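Local coordinates for LPS-assembly lipoprotein LptE (PDB 5TSE) that probably works with LptD in assembling lipopolysaccharide at the surface of the outer membrane, and probably binds lipopolysaccharide itself, at residues 72-77 and 120-125; 94-99 and 126-131. One frame throughout, in Å; residues are numbered along the deposited sequence.

From the N terminus, the chain passes through strand 15-19, helix 25-37, strand 41-42 and strand 49-64 before laying down strand 68-81, turns back along it as strand 92-101, the outermost strand at that end of the sheet, and then enters helix 110-134. Contact 1 closes a loop of 42 residues between 72-77 and 120-125; contact 2 closes one of 26 between 94-99 and 126-131. Their segments alternate along the chain, so the loops cross. Both end on successive turns of the same helix, their centres about 5 Å apart. The antiparallel strands are joined by a probable hydrogen bond, Val76 O to Leu94 N, 2.8 Å. Together the contacts tie helix 110-134 to two neighbouring strands of one sheet.

Contact 1: residues 72-77 and 120-125; sequences LRLTVT and IVIDDL. With FMT (formic acid), chain D.
The helix-on-sheet core of the LptE fold is built here by Leu74 and Val76 of strand 68-81 meeting Val121, Ile122 and Leu125 of helix 110-134. The strand and helix segments run in nearly the same direction, at 29° to each other with their axes 8.4 Å apart at closest approach, and bury 281 Å² between them. Leu74 is the hub. Its CB rests 3.5 Å from Val121 CG1, and its CG lies 3.6 Å from Leu125 CD2. With CG swung anti to the backbone N (chi1 -176°), the branch is directed away from Val121 toward Ile122 and Leu125, and CD2 comes 3.7 Å from Ile122 CG1. The side chains of Leu74 and Leu125 cross at about a right angle, whereas Leu74 meets Ile122 obliquely.

Leu125 uses one methyl for two strand residues: CD2 also approaches Val76 CG2 at 3.4 Å, and so touches both Leu74 and Val76, which project from the same face of the strand. One turn earlier on the helix, the two methyls of Val121 divide their work, CG1 facing Leu74 while CG2 reaches the backbone at Leu72 O, 3.6 Å away. This is apolar packing of an alpha helix against a beta sheet, nearly along its strands; Tyr56 and Val53 of strand 49-64 continue the layer beside Leu74 and Val76, and Leu27 of helix 25-37 adjoins Ile122.

Arg73, Thr75 and Thr77 point from the other face of the strand. Arg73 NH1 and Thr75 OG1 both hydrogen-bond to Thr95 OG1 on the adjacent strand. Thr77 OG1 donates to O1 of a formic acid at 2.6 Å; that molecule, probably from the crystallisation liquor, is also hydrogen-bonded to Thr57 OG1.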
loop_
_atom_site.group_PDB
_atom_site.type_symbol
_atom_site.label_atom_id
_atom_site.label_comp_id
_atom_site.label_asym_id
_atom_site.label_seq_id
_atom_site.Cartn_x
_atom_site.Cartn_y
_atom_site.Cartn_z
ATOM N N LEU A 72 -1.766 13.249 6.728
ATOM C CA LEU A 72 -2.048 11.842 6.962
ATOM C C LEU A 72 -1.262 11.022 5.951
ATOM O O LEU A 72 -1.524 11.089 4.754
ATOM C CB LEU A 72 -3.547 11.606 6.833
ATOM C CG LEU A 72 -4.395 12.516 7.755
ATOM C CD1 LEU A 72 -5.862 12.460 7.392
ATOM C CD2 LEU A 72 -4.208 12.175 9.225
ATOM N N ARG A 73 -0.279 10.272 6.428
ATOM C CA ARG A 73 0.542 9.476 5.541
ATOM C C ARG A 73 0.447 8.000 5.831
ATOM O O ARG A 73 0.207 7.603 6.963
ATOM C CB ARG A 73 2.011 9.886 5.695
ATOM C CG ARG A 73 2.997 9.099 4.828
ATOM C CD ARG A 73 4.442 9.596 4.932
ATOM N NE ARG A 73 4.518 11.030 4.712
ATOM C CZ ARG A 73 4.386 11.634 3.530
ATOM N NH1 ARG A 73 4.145 10.945 2.411
ATOM N NH2 ARG A 73 4.473 12.957 3.471
ATOM N N LEU A 74 0.664 7.205 4.785
ATOM C CA LEU A 74 0.759 5.760 4.906
ATOM C C LEU A 74 1.967 5.350 4.080
ATOM O O LEU A 74 2.098 5.719 2.922
ATOM C CB LEU A 74 -0.510 5.041 4.448
ATOM C CG LEU A 74 -0.518 3.513 4.629
ATOM C CD1 LEU A 74 -0.012 3.082 6.000
ATOM C CD2 LEU A 74 -1.919 2.962 4.385
ATOM N N THR A 75 2.866 4.603 4.701
ATOM C CA THR A 75 4.084 4.162 4.047
ATOM C C THR A 75 4.152 2.643 4.092
ATOM O O THR A 75 3.880 2.047 5.127
ATOM C CB THR A 75 5.284 4.775 4.772
ATOM O OG1 THR A 75 5.150 6.209 4.735
ATOM C CG2 THR A 75 6.597 4.337 4.144
ATOM N N VAL A 76 4.497 2.018 2.973
ATOM C CA VAL A 76 4.592 0.545 2.922
ATOM C C VAL A 76 5.837 0.050 2.184
ATOM O O VAL A 76 6.161 0.533 1.101
ATOM C CB VAL A 76 3.334 -0.100 2.269
ATOM C CG1 VAL A 76 3.547 -1.583 1.996
ATOM C CG2 VAL A 76 2.117 0.077 3.148
ATOM N N THR A 77 6.527 -0.910 2.797
ATOM C CA THR A 77 7.692 -1.559 2.199
ATOM C C THR A 77 7.247 -2.985 1.909
ATOM O O THR A 77 6.669 -3.655 2.764
ATOM C CB THR A 77 8.924 -1.526 3.121
ATOM O OG1 THR A 77 9.295 -0.157 3.376
ATOM C CG2 THR A 77 10.114 -2.253 2.482
ATOM N N ILE A 120 -8.900 7.612 1.386
ATOM C CA ILE A 120 -8.317 7.976 0.092
ATOM C C ILE A 120 -6.825 7.584 0.032
ATOM O O ILE A 120 -6.355 7.088 -0.988
ATOM C CB ILE A 120 -8.534 9.469 -0.219
ATOM C CG1 ILE A 120 -10.042 9.757 -0.285
ATOM C CG2 ILE A 120 -7.877 9.852 -1.550
ATOM C CD1 ILE A 120 -10.413 11.201 -0.507
ATOM N N VAL A 121 -6.114 7.740 1.146
ATOM C CA VAL A 121 -4.678 7.410 1.231
ATOM C C VAL A 121 -4.444 5.909 1.062
ATOM O O VAL A 121 -3.581 5.495 0.291
ATOM C CB VAL A 121 -4.049 7.913 2.566
ATOM C CG1 VAL A 121 -2.697 7.257 2.843
ATOM C CG2 VAL A 121 -3.932 9.440 2.574
ATOM N N ILE A 122 -5.200 5.112 1.806
ATOM C CA ILE A 122 -5.104 3.648 1.728
ATOM C C ILE A 122 -5.388 3.191 0.302
ATOM O O ILE A 122 -4.610 2.446 -0.285
ATOM C CB ILE A 122 -6.084 2.965 2.704
ATOM C CG1 ILE A 122 -5.624 3.221 4.132
ATOM C CG2 ILE A 122 -6.159 1.460 2.436
ATOM C CD1 ILE A 122 -6.572 2.727 5.207
ATOM N N ASP A 123 -6.489 3.677 -0.251
ATOM C CA ASP A 123 -6.893 3.350 -1.620
ATOM C C ASP A 123 -5.777 3.699 -2.613
ATOM O O ASP A 123 -5.365 2.864 -3.406
ATOM C CB ASP A 123 -8.157 4.116 -1.979
ATOM C CG ASP A 123 -8.754 3.655 -3.265
ATOM O OD1 ASP A 123 -9.176 2.477 -3.314
ATOM O OD2 ASP A 123 -8.834 4.464 -4.212
ATOM N N ASP A 124 -5.285 4.937 -2.533
ATOM C CA ASP A 124 -4.194 5.443 -3.380
ATOM C C ASP A 124 -3.018 4.483 -3.297
ATOM O O ASP A 124 -2.522 4.002 -4.320
ATOM C CB ASP A 124 -3.811 6.874 -2.895
ATOM C CG ASP A 124 -2.605 7.513 -3.663
ATOM O OD1 ASP A 124 -1.754 6.794 -4.219
ATOM O OD2 ASP A 124 -2.495 8.763 -3.665
ATOM N N LEU A 125 -2.604 4.158 -2.078
ATOM C CA LEU A 125 -1.476 3.258 -1.887
ATOM C C LEU A 125 -1.750 1.851 -2.436
ATOM O O LEU A 125 -0.870 1.261 -3.033
ATOM C CB LEU A 125 -1.050 3.206 -0.418
ATOM C CG LEU A 125 0.226 2.407 -0.129
ATOM C CD1 LEU A 125 1.375 2.871 -1.024
ATOM C CD2 LEU A 125 0.617 2.524 1.328
HETATM C C FMT D . 8.163 1.673 6.547
HETATM O O1 FMT D . 8.617 1.116 5.564
HETATM O O2 FMT D . 6.845 1.714 6.703
#

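Contact 2: residues 94-99 and 126-131; sequences LTAARS and AQQITR
Strand segment 94-99 and helix segment 126-131 run roughly antiparallel, at 153° with an axis separation of 8.9 Å, and their nearest CA atoms belong to Leu94 and Ile129, 7.6 Å apart. Gln128 carries most of the meeting. Its chain is extended beyond CG (chi2 -180°), which brings the terminal amide alongside the strand backbone. There NE2 donates to Thr95 O over 3.2 Å, with a nearly straight N-H...O angle of 166°. The acceptor lies close to the amide plane of Gln128, but the donor approaches from above the carbonyl plane of Thr95 rather than along a lone pair.

The other end of the amide works through water: OE1 accepts from a water 3.1 Å away that in turn accepts from Thr95 N. Thus both the NH and the CO of Thr95 are engaged by one glutamine, directly or through the water. NE2 is additionally hydrogen-bonded to Asp124 OD1, one turn back on the helix, so the rotation of the amide is fixed from both its ends; Asp124 OD2 forms a salt bridge with Arg98 of the strand.

Next to these polar contacts, Leu94 CD1 packs 3.8 Å from Gln128 CB, the two side chains sliding past each other in opposite directions. The same methyl reaches Ile129 CG1 more loosely, at 4.3 Å. Ala96 CB faces Gln128 NE2 at 4.0 Å. Buried Leu94 and Ile129 beside a partly exposed glutamine mark the margin of an alpha/beta two-layer packing, where helix 110-134 covers the outermost strand, 92-101, of the LptE sheet.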
loop_
_atom_site.group_PDB
_atom_site.type_symbol
_atom_site.label_atom_id
_atom_site.label_comp_id
_atom_site.label_asym_id
_atom_site.label_seq_id
_atom_site.Cartn_x
_atom_site.Cartn_y
_atom_site.Cartn_z
ATOM N N LEU A 94 6.813 2.545 -0.668
ATOM C CA LEU A 94 5.908 3.525 -1.289
ATOM C C LEU A 94 5.162 4.304 -0.223
ATOM O O LEU A 94 5.069 3.874 0.911
ATOM C CB LEU A 94 4.891 2.846 -2.194
ATOM C CG LEU A 94 5.446 1.886 -3.236
ATOM C CD1 LEU A 94 4.314 1.411 -4.139
ATOM C CD2 LEU A 94 6.549 2.544 -4.050
ATOM N N THR A 95 4.602 5.443 -0.607
ATOM C CA THR A 95 3.905 6.270 0.339
ATOM C C THR A 95 2.803 7.072 -0.323
ATOM O O THR A 95 2.902 7.436 -1.490
ATOM C CB THR A 95 4.892 7.231 1.042
ATOM O OG1 THR A 95 4.249 7.871 2.143
ATOM C CG2 THR A 95 5.433 8.298 0.082
ATOM N N ALA A 96 1.740 7.319 0.423
ATOM C CA ALA A 96 0.627 8.127 -0.074
ATOM C C ALA A 96 0.307 9.099 1.029
ATOM O O ALA A 96 0.517 8.790 2.199
ATOM C CB ALA A 96 -0.577 7.264 -0.396
ATOM N N ALA A 97 -0.212 10.266 0.669
ATOM C CA ALA A 97 -0.510 11.271 1.658
ATOM C C ALA A 97 -1.498 12.320 1.200
ATOM O O ALA A 97 -1.549 12.664 0.031
ATOM C CB ALA A 97 0.788 11.961 2.049
ATOM N N ARG A 98 -2.266 12.830 2.154
ATOM C CA ARG A 98 -3.190 13.925 1.924
ATOM C C ARG A 98 -3.116 14.799 3.164
ATOM O O ARG A 98 -2.884 14.289 4.268
ATOM C CB ARG A 98 -4.626 13.431 1.744
ATOM C CG ARG A 98 -4.889 12.588 0.517
ATOM C CD ARG A 98 -4.629 13.345 -0.773
ATOM N NE ARG A 98 -5.081 12.565 -1.927
ATOM C CZ ARG A 98 -4.404 11.577 -2.509
ATOM N NH1 ARG A 98 -3.219 11.175 -2.051
ATOM N NH2 ARG A 98 -4.936 10.952 -3.558
ATOM N N SER A 99 -3.279 16.106 2.994
ATOM C CA SER A 99 -3.275 17.029 4.131
ATOM C C SER A 99 -4.283 18.139 3.965
ATOM O O SER A 99 -4.616 18.514 2.854
ATOM C CB SER A 99 -1.893 17.651 4.333
ATOM O OG SER A 99 -1.482 18.373 3.196
ATOM N N ALA A 126 -2.964 1.331 -2.263
ATOM C CA ALA A 126 -3.303 0.002 -2.806
ATOM C C ALA A 126 -3.079 -0.030 -4.327
ATOM O O ALA A 126 -2.547 -1.013 -4.877
ATOM C CB ALA A 126 -4.749 -0.371 -2.469
ATOM N N GLN A 127 -3.465 1.063 -4.993
ATOM C CA GLN A 127 -3.312 1.194 -6.444
ATOM C C GLN A 127 -1.832 1.282 -6.845
ATOM O O GLN A 127 -1.443 0.666 -7.829
ATOM C CB GLN A 127 -4.129 2.395 -6.980
ATOM C CG GLN A 127 -5.624 2.270 -6.697
ATOM C CD GLN A 127 -6.477 3.363 -7.338
ATOM O OE1 GLN A 127 -6.279 3.727 -8.492
ATOM N NE2 GLN A 127 -7.462 3.857 -6.593
ATOM N N GLN A 128 -1.004 2.010 -6.085
ATOM C CA GLN A 128 0.443 2.090 -6.409
ATOM C C GLN A 128 1.126 0.732 -6.262
ATOM O O GLN A 128 1.985 0.376 -7.061
ATOM C CB GLN A 128 1.214 3.074 -5.518
ATOM C CG GLN A 128 0.866 4.538 -5.648
ATOM C CD GLN A 128 1.718 5.380 -4.699
ATOM O OE1 GLN A 128 2.958 5.400 -4.790
ATOM N NE2 GLN A 128 1.069 6.074 -3.794
ATOM N N ILE A 129 0.793 0.012 -5.197
ATOM C CA ILE A 129 1.373 -1.317 -4.972
ATOM C C ILE A 129 1.004 -2.211 -6.138
ATOM O O ILE A 129 1.851 -2.886 -6.702
ATOM C CB ILE A 129 0.844 -1.962 -3.684
ATOM C CG1 ILE A 129 1.326 -1.159 -2.473
ATOM C CG2 ILE A 129 1.335 -3.398 -3.571
ATOM C CD1 ILE A 129 0.613 -1.504 -1.178
ATOM N N THR A 130 -0.274 -2.202 -6.480
ATOM C CA THR A 130 -0.784 -2.999 -7.573
ATOM C C THR A 130 -0.158 -2.590 -8.921
ATOM O O THR A 130 0.150 -3.446 -9.759
ATOM C CB THR A 130 -2.315 -2.902 -7.601
ATOM O OG1 THR A 130 -2.831 -3.490 -6.400
ATOM C CG2 THR A 130 -2.876 -3.623 -8.775
ATOM N N ARG A 131 0.051 -1.290 -9.102
ATOM C CA ARG A 131 0.660 -0.756 -10.321
ATOM C C ARG A 131 2.048 -1.365 -10.501
ATOM O O ARG A 131 2.328 -1.982 -11.530
ATOM C CB ARG A 131 0.806 0.779 -10.234
ATOM C CG ARG A 131 1.167 1.500 -11.538
ATOM C CD ARG A 131 -0.024 1.679 -12.488
ATOM N NE ARG A 131 -1.047 2.608 -11.965
ATOM C CZ ARG A 131 -2.161 2.271 -11.288
ATOM N NH1 ARG A 131 -2.468 0.994 -11.018
ATOM N NH2 ARG A 131 -2.992 3.234 -10.871
HETATM O O HOH W 1 5.285 6.489 -3.067
#